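Local coordinates for stage II sporulation protein E (SpoIIE) (Moorella thermoacetica, PDB 3ZT9), which probably removes phosphate from phosphoserine or phosphothreonine residues of partner proteins as a manganese-binding PP2C-type phosphatase linked to stressosome signalling, at residues A[25-29]-A[30-34]; A[155-159]-A[160-164]; A[170-173]-A[174-178]. All blocks are in the same frame, centred on the assembly; numbering follows the deposited sequence. Where two conformers were deposited one is given.

Overall arrangement
From the N terminus the three contacts follow one another in series, and none encloses or crosses another. Contact 1 (25-34) closes the tight hairpin between strands 21-28 and 31-39, at one margin of a five-stranded antiparallel sheet. Contact 2 (155-164) shapes the loop that leaves strand 144-148 of the other five-stranded sheet, and contact 3 (170-178) is the body of helix 169-180 which that loop leads into. Contacts 2 and 3, their centres about 11 Å apart, touch directly: V157 and L162 meet I176, and L161 and L162 meet L172. Contact 1 stays apart, its nearest atoms about 8 Å from contact 3.

Contact 1. Residues A[25-29]-A[30-34]; sequences VKRVE and GVIFL
The tight beta hairpin of strands 21-28 and 31-39, at the margin of one sheet of the PP2C-like fold, turns at E29 and G30, and its arms meet through V25 with L34, K26 with F33, R27 with I32 and V28 with V31. The short strands run antiparallel, their directions 165° apart. A type I' turn spans V28 to V31; E29 and G30 both have positive phi, as that turn requires.

Two hydrogen-bonded pairs hold the ladder. K26 and F33 exchange bonds both ways: F33 N reaches K26 O at 2.8 Å, almost straight at 174°, and K26 N donates to F33 O. At the turn V28 N bonds V31 O at 2.8 Å, while the return bond from V31 N to V28 O, 2.9 Å, arrives from above the carbonyl plane. K26 O also lies in plane at the edge of the F33 ring and receives a CA-H...O contact from I32 CA.

V25, R27, I32 and L34 share one face. V25 and L34 lie side by side, with both valine methyls 4.1 Å from L34 CD2, and strand 6-11 adds V6 and I8 against V25. On the other face F33 packs on L86 of strand 82-90. E29 OE2, bonded to N62 ND2, lies 3.5 Å from V31 CG2, an approach less certain because E29 is poorly ordered. On the face shared with V25, R27 extends from CG to NE alongside I32; its NH1 bonds the backbone oxygen of L4, and R27 NH1 lies 3.6 Å from I32 CD1, which is oblique to the guanidinium.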
ATOM      1  N   VAL A  25       1.662   5.003   6.916  1.00 16.49           N
ATOM      2  CA  VAL A  25       3.103   5.233   6.835  1.00 15.70           C
ATOM      3  C   VAL A  25       3.577   5.288   8.265  1.00 22.31           C
ATOM      4  O   VAL A  25       3.125   6.127   9.037  1.00 18.89           O
ATOM      5  CB  VAL A  25       3.468   6.562   6.119  1.00 18.94           C
ATOM      6  CG1 VAL A  25       4.952   6.790   6.174  1.00 21.96           C
ATOM      7  CG2 VAL A  25       2.942   6.481   4.655  1.00 28.59           C
ATOM      8  N   LYS A  26       4.505   4.421   8.629  1.00 16.48           N
ATOM      9  CA  LYS A  26       4.970   4.390  10.006  1.00 19.81           C
ATOM     10  C   LYS A  26       6.476   4.193  10.040  1.00 24.08           C
ATOM     11  O   LYS A  26       7.000   3.322   9.365  1.00 22.74           O
ATOM     12  CB  LYS A  26       4.223   3.290  10.779  1.00 26.95           C
ATOM     13  CG  LYS A  26       4.498   3.267  12.307  1.00 56.62           C
ATOM     14  CD  LYS A  26       4.409   4.665  12.928  1.00 76.34           C
ATOM     15  CE  LYS A  26       4.554   4.705  14.476  1.00 92.85           C
ATOM     16  NZ  LYS A  26       5.881   4.330  15.080  1.00 97.10           N
ATOM     17  N   ARG A  27       7.162   5.049  10.791  1.00 19.84           N
ATOM     18  CA  ARG A  27       8.609   5.091  10.807  1.00 30.98           C
ATOM     19  C   ARG A  27       9.032   4.590  12.162  1.00 49.40           C
ATOM     20  O   ARG A  27       8.537   5.046  13.198  1.00 34.55           O
ATOM     21  CB  ARG A  27       9.132   6.514  10.572  1.00 46.21           C
ATOM     22  CG  ARG A  27       8.377   7.284   9.485  1.00 54.35           C
ATOM     23  CD  ARG A  27       9.037   8.617   9.163  1.00 60.37           C
ATOM     24  NE  ARG A  27       8.312   9.372   8.135  1.00 48.89           N
ATOM     25  CZ  ARG A  27       8.779   9.632   6.915  1.00 44.49           C
ATOM     26  NH1 ARG A  27       9.977   9.194   6.544  1.00 41.33           N
ATOM     27  NH2 ARG A  27       8.049  10.334   6.064  1.00 50.39           N
ATOM     28  N   VAL A  28       9.947   3.639  12.141  1.00 61.56           N
ATOM     29  CA  VAL A  28      10.342   2.926  13.335  1.00 76.44           C
ATOM     30  C   VAL A  28      11.818   2.559  13.239  1.00 81.09           C
ATOM     31  O   VAL A  28      12.178   1.580  12.580  1.00 83.54           O
ATOM     32  CB  VAL A  28       9.485   1.657  13.492  1.00 68.98           C
ATOM     33  CG1 VAL A  28      10.267   0.554  14.161  1.00 66.55           C
ATOM     34  CG2 VAL A  28       8.218   1.973  14.254  1.00 69.14           C
ATOM     35  N   GLU A  29      12.671   3.366  13.865  1.00 81.89           N
ATOM     36  CA  GLU A  29      14.092   3.049  13.943  1.00 74.95           C
ATOM     37  C   GLU A  29      14.710   2.750  12.563  1.00 71.97           C
ATOM     38  O   GLU A  29      15.184   1.649  12.317  1.00 76.80           O
ATOM     39  CB  GLU A  29      14.299   1.847  14.883  1.00 71.80           C
ATOM     40  CG  GLU A  29      14.208   0.479  14.180  1.00 66.24           C
ATOM     41  CD  GLU A  29      12.984  -0.328  14.554  1.00 72.90           C
ATOM     42  OE1 GLU A  29      12.506  -0.190  15.713  1.00 75.00           O
ATOM     43  OE2 GLU A  29      12.510  -1.102  13.679  1.00 77.19           O
ATOM     44  N   GLY A  30      14.711   3.715  11.657  1.00 54.13           N
ATOM     45  CA  GLY A  30      15.308   3.468  10.355  1.00 52.33           C
ATOM     46  C   GLY A  30      14.606   2.408   9.509  1.00 41.90           C
ATOM     47  O   GLY A  30      15.071   2.094   8.407  1.00 40.75           O
ATOM     48  N   VAL A  31      13.500   1.860  10.011  1.00 29.89           N
ATOM     49  CA  VAL A  31      12.619   1.007   9.195  1.00 23.64           C
ATOM     50  C   VAL A  31      11.296   1.697   8.971  1.00 29.04           C
ATOM     51  O   VAL A  31      10.607   2.064   9.924  1.00 32.30           O
ATOM     52  CB  VAL A  31      12.264  -0.323   9.858  1.00 22.05           C
ATOM     53  CG1 VAL A  31      11.449  -1.215   8.906  1.00 22.60           C
ATOM     54  CG2 VAL A  31      13.544  -1.063  10.345  1.00 29.99           C
ATOM     55  N   ILE A  32      10.895   1.802   7.716  1.00 19.38           N
ATOM     56  CA  ILE A  32       9.653   2.471   7.362  0.59 17.12           C
ATOM     57  C   ILE A  32       8.665   1.436   6.824  1.00 20.47           C
ATOM     58  O   ILE A  32       9.040   0.591   5.999  1.00 15.65           O
ATOM     59  CB  ILE A  32       9.908   3.564   6.299  0.59 21.84           C
ATOM     60  CG1 ILE A  32      10.921   4.579   6.829  0.59 28.42           C
ATOM     61  CG2 ILE A  32       8.610   4.255   5.941  0.59 22.68           C
ATOM     62  CD1 ILE A  32      11.068   5.807   5.988  0.59 49.19           C
ATOM     63  N   PHE A  33       7.433   1.473   7.312  1.00 17.05           N
ATOM     64  CA  PHE A  33       6.394   0.610   6.789  1.00 14.05           C
ATOM     65  C   PHE A  33       5.404   1.443   5.980  1.00 12.93           C
ATOM     66  O   PHE A  33       5.009   2.534   6.381  1.00 13.45           O
ATOM     67  CB  PHE A  33       5.655  -0.079   7.920  1.00 20.30           C
ATOM     68  CG  PHE A  33       6.532  -1.015   8.731  1.00 17.45           C
ATOM     69  CD1 PHE A  33       7.422  -0.506   9.671  1.00 21.85           C
ATOM     70  CD2 PHE A  33       6.453  -2.386   8.559  1.00 18.85           C
ATOM     71  CE1 PHE A  33       8.233  -1.365  10.436  1.00 27.64           C
ATOM     72  CE2 PHE A  33       7.236  -3.240   9.331  1.00 22.94           C
ATOM     73  CZ  PHE A  33       8.118  -2.720  10.276  1.00 23.05           C
ATOM     74  N   LEU A  34       5.020   0.904   4.832  1.00 12.96           N
ATOM     75  CA  LEU A  34       4.103   1.597   3.933  1.00 11.24           C
ATOM     76  C   LEU A  34       3.008   0.622   3.586  1.00 11.67           C
ATOM     77  O   LEU A  34       3.311  -0.445   3.081  1.00 14.96           O
ATOM     78  CB  LEU A  34       4.819   1.974   2.604  1.00 13.29           C
ATOM     79  CG  LEU A  34       6.160   2.725   2.728  1.00 13.40           C
ATOM     80  CD1 LEU A  34       6.821   2.756   1.360  1.00 22.45           C
ATOM     81  CD2 LEU A  34       5.944   4.136   3.206  1.00 17.15           C
TER

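Contact 2. Residues A[155-159]-A[160-164]; sequences GAVPL and ALLAN
Two backbone hydrogen bonds, L161 N to P158 O at 3.1 Å and L162 N to L159 O at 2.9 Å, wind residues 158-162 into a run of 3-10-type turns. Each spans three residues, and in both the donor stands above the carbonyl plane, by 50° at P158 O and 45° at L159 O. The same spacing carries on in A163 N to A160 O and N164 N to L161 O. Residues 160-162 have helical backbone angles, and the bonds found here are i to i+3; L159 O and A163 N are 4.0 Å apart.

Packing follows from this winding. L162 folds back over the carbonyl of L159: its CB lies 3.3 Å from L159 O and its CG 3.4 Å. With CG anti to the carbonyl carbon (chi1 -50°), the L162 branch is carried toward V157, where L162 CD2 meets V157 CG1 at 4.2 Å. The two side chains cross at about a right angle, and both residues are buried. A looser apolar touch joins P158 CG to L161 CD2 at 4.4 Å, while L161 CB sits against the oxygen of P158.

At the far end, N164 OD1 accepts from R166 N, while the backbone oxygens of L162 and N164 both accept from NH1 of R193, a residue that takes part in a manganese site. The run of turns touches two elements of the fold: V157 and L162 reach I176 and L161 reaches L172 on helix 169-180, P158 rests on Y180 of that helix, and L159 and L162 pack on K107 and L109, respectively, of strand 105-110.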
ATOM      1  N   GLY A 155      -0.347  -0.163 -13.855  1.00 29.86           N
ATOM      2  CA  GLY A 155       0.459   0.368 -14.943  1.00 29.38           C
ATOM      3  C   GLY A 155       0.039   1.712 -15.525  1.00 32.29           C
ATOM      4  O   GLY A 155       0.662   2.182 -16.459  1.00 30.84           O
ATOM      5  N   ALA A 156      -0.995   2.340 -14.970  1.00 26.07           N
ATOM      6  CA  ALA A 156      -1.455   3.656 -15.433  1.00 23.58           C
ATOM      7  C   ALA A 156      -0.470   4.808 -15.220  1.00 27.04           C
ATOM      8  O   ALA A 156      -0.510   5.782 -15.963  1.00 24.25           O
ATOM      9  CB  ALA A 156      -2.803   4.009 -14.769  1.00 28.41           C
ATOM     10  N   VAL A 157       0.390   4.728 -14.211  1.00 22.17           N
ATOM     11  CA  VAL A 157       1.199   5.887 -13.834  1.00 22.55           C
ATOM     12  C   VAL A 157       2.478   5.915 -14.640  1.00 22.38           C
ATOM     13  O   VAL A 157       3.223   4.939 -14.632  1.00 22.86           O
ATOM     14  CB  VAL A 157       1.561   5.845 -12.314  1.00 24.99           C
ATOM     15  CG1 VAL A 157       2.312   7.093 -11.909  1.00 25.77           C
ATOM     16  CG2 VAL A 157       0.326   5.719 -11.485  1.00 35.68           C
ATOM     17  N   PRO A 158       2.729   7.011 -15.394  1.00 19.87           N
ATOM     18  CA  PRO A 158       4.019   7.055 -16.083  1.00 19.90           C
ATOM     19  C   PRO A 158       5.158   7.098 -15.052  1.00 19.07           C
ATOM     20  O   PRO A 158       5.166   7.928 -14.148  1.00 20.95           O
ATOM     21  CB  PRO A 158       3.945   8.328 -16.942  1.00 30.68           C
ATOM     22  CG  PRO A 158       2.778   9.081 -16.444  1.00 30.15           C
ATOM     23  CD  PRO A 158       1.908   8.204 -15.642  1.00 24.46           C
ATOM     24  N   LEU A 159       6.075   6.149 -15.178  1.00 29.75           N
ATOM     25  CA  LEU A 159       7.133   5.932 -14.199  1.00 42.26           C
ATOM     26  C   LEU A 159       7.940   7.190 -13.928  1.00 31.36           C
ATOM     27  O   LEU A 159       8.213   7.519 -12.782  1.00 31.39           O
ATOM     28  CB  LEU A 159       8.085   4.839 -14.689  1.00 56.72           C
ATOM     29  CG  LEU A 159       7.505   3.438 -14.841  1.00 62.67           C
ATOM     30  CD1 LEU A 159       8.600   2.474 -15.250  1.00 66.80           C
ATOM     31  CD2 LEU A 159       6.829   2.983 -13.552  1.00 54.16           C
ATOM     32  N   ALA A 160       8.317   7.874 -14.996  1.00 22.88           N
ATOM     33  CA  ALA A 160       9.176   9.055 -14.924  1.00 27.25           C
ATOM     34  C   ALA A 160       8.558  10.158 -14.073  1.00 24.26           C
ATOM     35  O   ALA A 160       9.262  10.986 -13.535  1.00 27.93           O
ATOM     36  CB  ALA A 160       9.454   9.559 -16.298  1.00 40.62           C
ATOM     37  N   LEU A 161       7.238  10.163 -13.923  1.00 23.00           N
ATOM     38  CA  LEU A 161       6.606  11.200 -13.128  1.00 19.02           C
ATOM     39  C   LEU A 161       7.061  11.062 -11.657  1.00 19.08           C
ATOM     40  O   LEU A 161       7.185  12.052 -10.894  1.00 20.04           O
ATOM     41  CB  LEU A 161       5.090  11.052 -13.287  1.00 24.13           C
ATOM     42  CG  LEU A 161       4.207  12.121 -12.690  1.00 27.22           C
ATOM     43  CD1 LEU A 161       4.509  13.527 -13.262  1.00 24.06           C
ATOM     44  CD2 LEU A 161       2.750  11.702 -12.937  1.00 23.94           C
ATOM     45  N   LEU A 162       7.346   9.820 -11.248  1.00 21.41           N
ATOM     46  CA  LEU A 162       7.796   9.562  -9.874  1.00 17.01           C
ATOM     47  C   LEU A 162       9.193  10.150  -9.600  1.00 21.37           C
ATOM     48  O   LEU A 162       9.517  10.444  -8.458  1.00 25.01           O
ATOM     49  CB  LEU A 162       7.743   8.060  -9.581  1.00 24.62           C
ATOM     50  CG  LEU A 162       6.370   7.427  -9.953  1.00 25.10           C
ATOM     51  CD1 LEU A 162       6.454   5.901  -9.895  1.00 31.02           C
ATOM     52  CD2 LEU A 162       5.288   7.902  -9.063  1.00 24.57           C
ATOM     53  N   ALA A 163       9.975  10.386 -10.649  1.00 19.03           N
ATOM     54  CA  ALA A 163      11.309  10.976 -10.488  1.00 17.70           C
ATOM     55  C   ALA A 163      11.267  12.505 -10.699  1.00 19.83           C
ATOM     56  O   ALA A 163      12.309  13.153 -10.789  1.00 17.78           O
ATOM     57  CB  ALA A 163      12.287  10.335 -11.460  1.00 23.56           C
ATOM     58  N   ASN A 164      10.068  13.076 -10.789  1.00 17.22           N
ATOM     59  CA  ASN A 164       9.952  14.531 -10.902  1.00 16.05           C
ATOM     60  C   ASN A 164       9.931  15.161  -9.507  1.00 16.98           C
ATOM     61  O   ASN A 164       8.964  14.998  -8.760  1.00 17.34           O
ATOM     62  CB  ASN A 164       8.669  14.930 -11.647  1.00 13.69           C
ATOM     63  CG  ASN A 164       8.687  16.391 -12.040  1.00 23.30           C
ATOM     64  OD1 ASN A 164       8.930  17.223 -11.200  1.00 23.96           O
ATOM     65  ND2 ASN A 164       8.457  16.701 -13.312  1.00 19.67           N
TER

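Contact 3. Residues A[170-173]-A[174-178]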
ATOM      1  N   GLU A 170       3.909  14.799  -1.663  1.00 16.19           N
ATOM      2  CA  GLU A 170       2.509  15.064  -1.328  1.00 17.60           C
ATOM      3  C   GLU A 170       1.770  15.639  -2.521  1.00 16.82           C
ATOM      4  O   GLU A 170       0.639  15.206  -2.861  1.00 17.88           O
ATOM      5  CB  GLU A 170       2.433  16.018  -0.143  1.00 24.72           C
ATOM      6  CG  GLU A 170       2.412  15.284   1.185  1.00 53.85           C
ATOM      7  CD  GLU A 170       1.077  14.580   1.447  1.00 60.78           C
ATOM      8  OE1 GLU A 170       0.010  15.205   1.235  1.00 82.41           O
ATOM      9  OE2 GLU A 170       1.091  13.407   1.869  1.00 29.30           O
ATOM     10  N   GLU A 171       2.405  16.598  -3.192  1.00 16.95           N
ATOM     11  CA  GLU A 171       1.803  17.164  -4.390  1.00 15.97           C
ATOM     12  C   GLU A 171       1.715  16.117  -5.521  1.00 22.25           C
ATOM     13  O   GLU A 171       0.745  16.063  -6.255  1.00 15.01           O
ATOM     14  CB  GLU A 171       2.629  18.370  -4.883  1.00 16.35           C
ATOM     15  CG  GLU A 171       2.596  19.538  -3.909  1.00 19.75           C
ATOM     16  CD  GLU A 171       3.644  20.566  -4.200  1.00 22.20           C
ATOM     17  OE1 GLU A 171       4.545  20.283  -5.013  1.00 19.23           O
ATOM     18  OE2 GLU A 171       3.549  21.663  -3.613  1.00 26.04           O
ATOM     19  N   LEU A 172       2.727  15.280  -5.658  1.00 16.24           N
ATOM     20  CA  LEU A 172       2.766  14.326  -6.757  1.00 18.11           C
ATOM     21  C   LEU A 172       1.652  13.244  -6.594  1.00 15.58           C
ATOM     22  O   LEU A 172       0.987  12.882  -7.564  1.00 14.66           O
ATOM     23  CB  LEU A 172       4.151  13.673  -6.774  1.00 16.39           C
ATOM     24  CG  LEU A 172       4.392  12.607  -7.835  1.00 37.65           C
ATOM     25  CD1 LEU A 172       4.391  13.226  -9.239  1.00 42.86           C
ATOM     26  CD2 LEU A 172       5.719  11.923  -7.516  1.00 34.60           C
ATOM     27  N   VAL A 173       1.421  12.756  -5.381  1.00 14.06           N
ATOM     28  CA  VAL A 173       0.415  11.676  -5.169  1.00 19.09           C
ATOM     29  C   VAL A 173      -0.978  12.253  -5.361  1.00 18.39           C
ATOM     30  O   VAL A 173      -1.881  11.573  -5.840  1.00 16.43           O
ATOM     31  CB  VAL A 173       0.494  10.961  -3.763  1.00 24.12           C
ATOM     32  CG1 VAL A 173       1.772  10.163  -3.642  1.00 28.36           C
ATOM     33  CG2 VAL A 173       0.334  11.990  -2.593  1.00 21.85           C
ATOM     34  N   ARG A 174      -1.143  13.533  -5.046  1.00 14.61           N
ATOM     35  CA  ARG A 174      -2.432  14.177  -5.299  1.00 15.11           C
ATOM     36  C   ARG A 174      -2.674  14.268  -6.791  1.00 17.29           C
ATOM     37  O   ARG A 174      -3.772  13.980  -7.268  1.00 18.50           O
ATOM     38  CB  ARG A 174      -2.493  15.574  -4.705  1.00 17.77           C
ATOM     39  CG  ARG A 174      -3.877  16.147  -4.793  1.00 20.63           C
ATOM     40  CD  ARG A 174      -3.962  17.549  -4.272  1.00 19.91           C
ATOM     41  NE  ARG A 174      -5.227  18.116  -4.739  1.00 35.45           N
ATOM     42  CZ  ARG A 174      -5.729  19.280  -4.350  1.00 42.33           C
ATOM     43  NH1 ARG A 174      -5.065  20.033  -3.483  1.00 37.29           N
ATOM     44  NH2 ARG A 174      -6.898  19.682  -4.834  1.00 32.61           N
ATOM     45  N   LEU A 175      -1.639  14.648  -7.530  1.00 16.99           N
ATOM     46  CA  LEU A 175      -1.779  14.748  -8.989  1.00 16.02           C
ATOM     47  C   LEU A 175      -2.076  13.354  -9.567  1.00 15.57           C
ATOM     48  O   LEU A 175      -2.928  13.193 -10.427  1.00 18.62           O
ATOM     49  CB  LEU A 175      -0.520  15.319  -9.608  1.00 16.10           C
ATOM     50  CG  LEU A 175      -0.472  15.334 -11.152  1.00 15.28           C
ATOM     51  CD1 LEU A 175      -1.627  16.182 -11.693  1.00 14.84           C
ATOM     52  CD2 LEU A 175       0.903  15.876 -11.684  1.00 16.78           C
ATOM     53  N   ILE A 176      -1.352  12.361  -9.100  1.00 15.69           N
ATOM     54  CA  ILE A 176      -1.586  10.978  -9.562  1.00 12.77           C
ATOM     55  C   ILE A 176      -3.005  10.539  -9.278  1.00 21.60           C
ATOM     56  O   ILE A 176      -3.675  10.013 -10.161  1.00 21.35           O
ATOM     57  CB  ILE A 176      -0.575  10.035  -8.958  1.00 14.62           C
ATOM     58  CG1 ILE A 176       0.792  10.301  -9.614  1.00 14.74           C
ATOM     59  CG2 ILE A 176      -1.020   8.572  -9.191  1.00 19.85           C
ATOM     60  CD1 ILE A 176       1.970   9.541  -8.910  1.00 19.43           C
ATOM     61  N   GLY A 177      -3.479  10.756  -8.061  1.00 13.47           N
ATOM     62  CA  GLY A 177      -4.837  10.357  -7.719  1.00 15.70           C
ATOM     63  C   GLY A 177      -5.883  11.057  -8.581  1.00 19.99           C
ATOM     64  O   GLY A 177      -6.844  10.450  -9.010  1.00 19.84           O
ATOM     65  N   GLU A 178      -5.675  12.347  -8.839  1.00 16.43           N
ATOM     66  CA  GLU A 178      -6.612  13.148  -9.615  1.00 17.61           C
ATOM     67  C   GLU A 178      -6.587  12.816 -11.117  1.00 22.83           C
ATOM     68  O   GLU A 178      -7.653  12.721 -11.748  1.00 27.42           O
ATOM     69  CB  GLU A 178      -6.348  14.659  -9.379  1.00 16.43           C
ATOM     70  CG  GLU A 178      -6.812  15.062  -8.021  1.00 17.19           C
ATOM     71  CD  GLU A 178      -6.413  16.455  -7.616  1.00 26.61           C
ATOM     72  OE1 GLU A 178      -5.403  16.949  -8.118  1.00 30.65           O
ATOM     73  OE2 GLU A 178      -7.105  17.011  -6.755  1.00 32.71           O
TER
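L172 and I176, one turn apart on helix 169-180, meet on its buried side, L172 CG against I176 CD1 at 4.1 Å, with their side chains crossing obliquely. The two reach each other through different torsions. L172 swings CG anti to its backbone N (chi1 178°), whereas I176 places CG1 anti to the carbonyl carbon (chi1 -72°) and continues extended to CD1. This lays I176 CG1 over the carbonyl oxygen of L172, 3.3 Å away, the same oxygen that accepts the backbone bond from I176 N at 2.8 Å. V173, also buried, touches Y9 of strand 6-11, with its CG2 between the backbone N and the carbonyl carbon.

R174, exposed, is extended from CG to NE and forms a salt bridge with E178, four residues on. Both its NE, at 3.0 Å, and its NH2, at 3.3 Å, donate to E178 OE2, a side-on grip in which two nitrogens share one oxygen. E178 OE2 lies in the guanidinium plane, within 3°. NE meets OE2 from above the carboxylate plane, while NH2 is taken by the syn lone pair of E178 OE2. Y9 touches both R174 and E178, while E170 OE2 bonds I8 N of the same strand and E171 OE1 bonds T168 N.

The backbone donors R174, L175, I176 and G177 bond the oxygens of E170 to V173 in order. With this regular i to i+4 bonding, the arrangement is that of an amphipathic alpha helix: L161 and L162 of the 155-164 loop cover its L172 and I176 side, and its V173 side, with R174 and E178, borders strand 6-11.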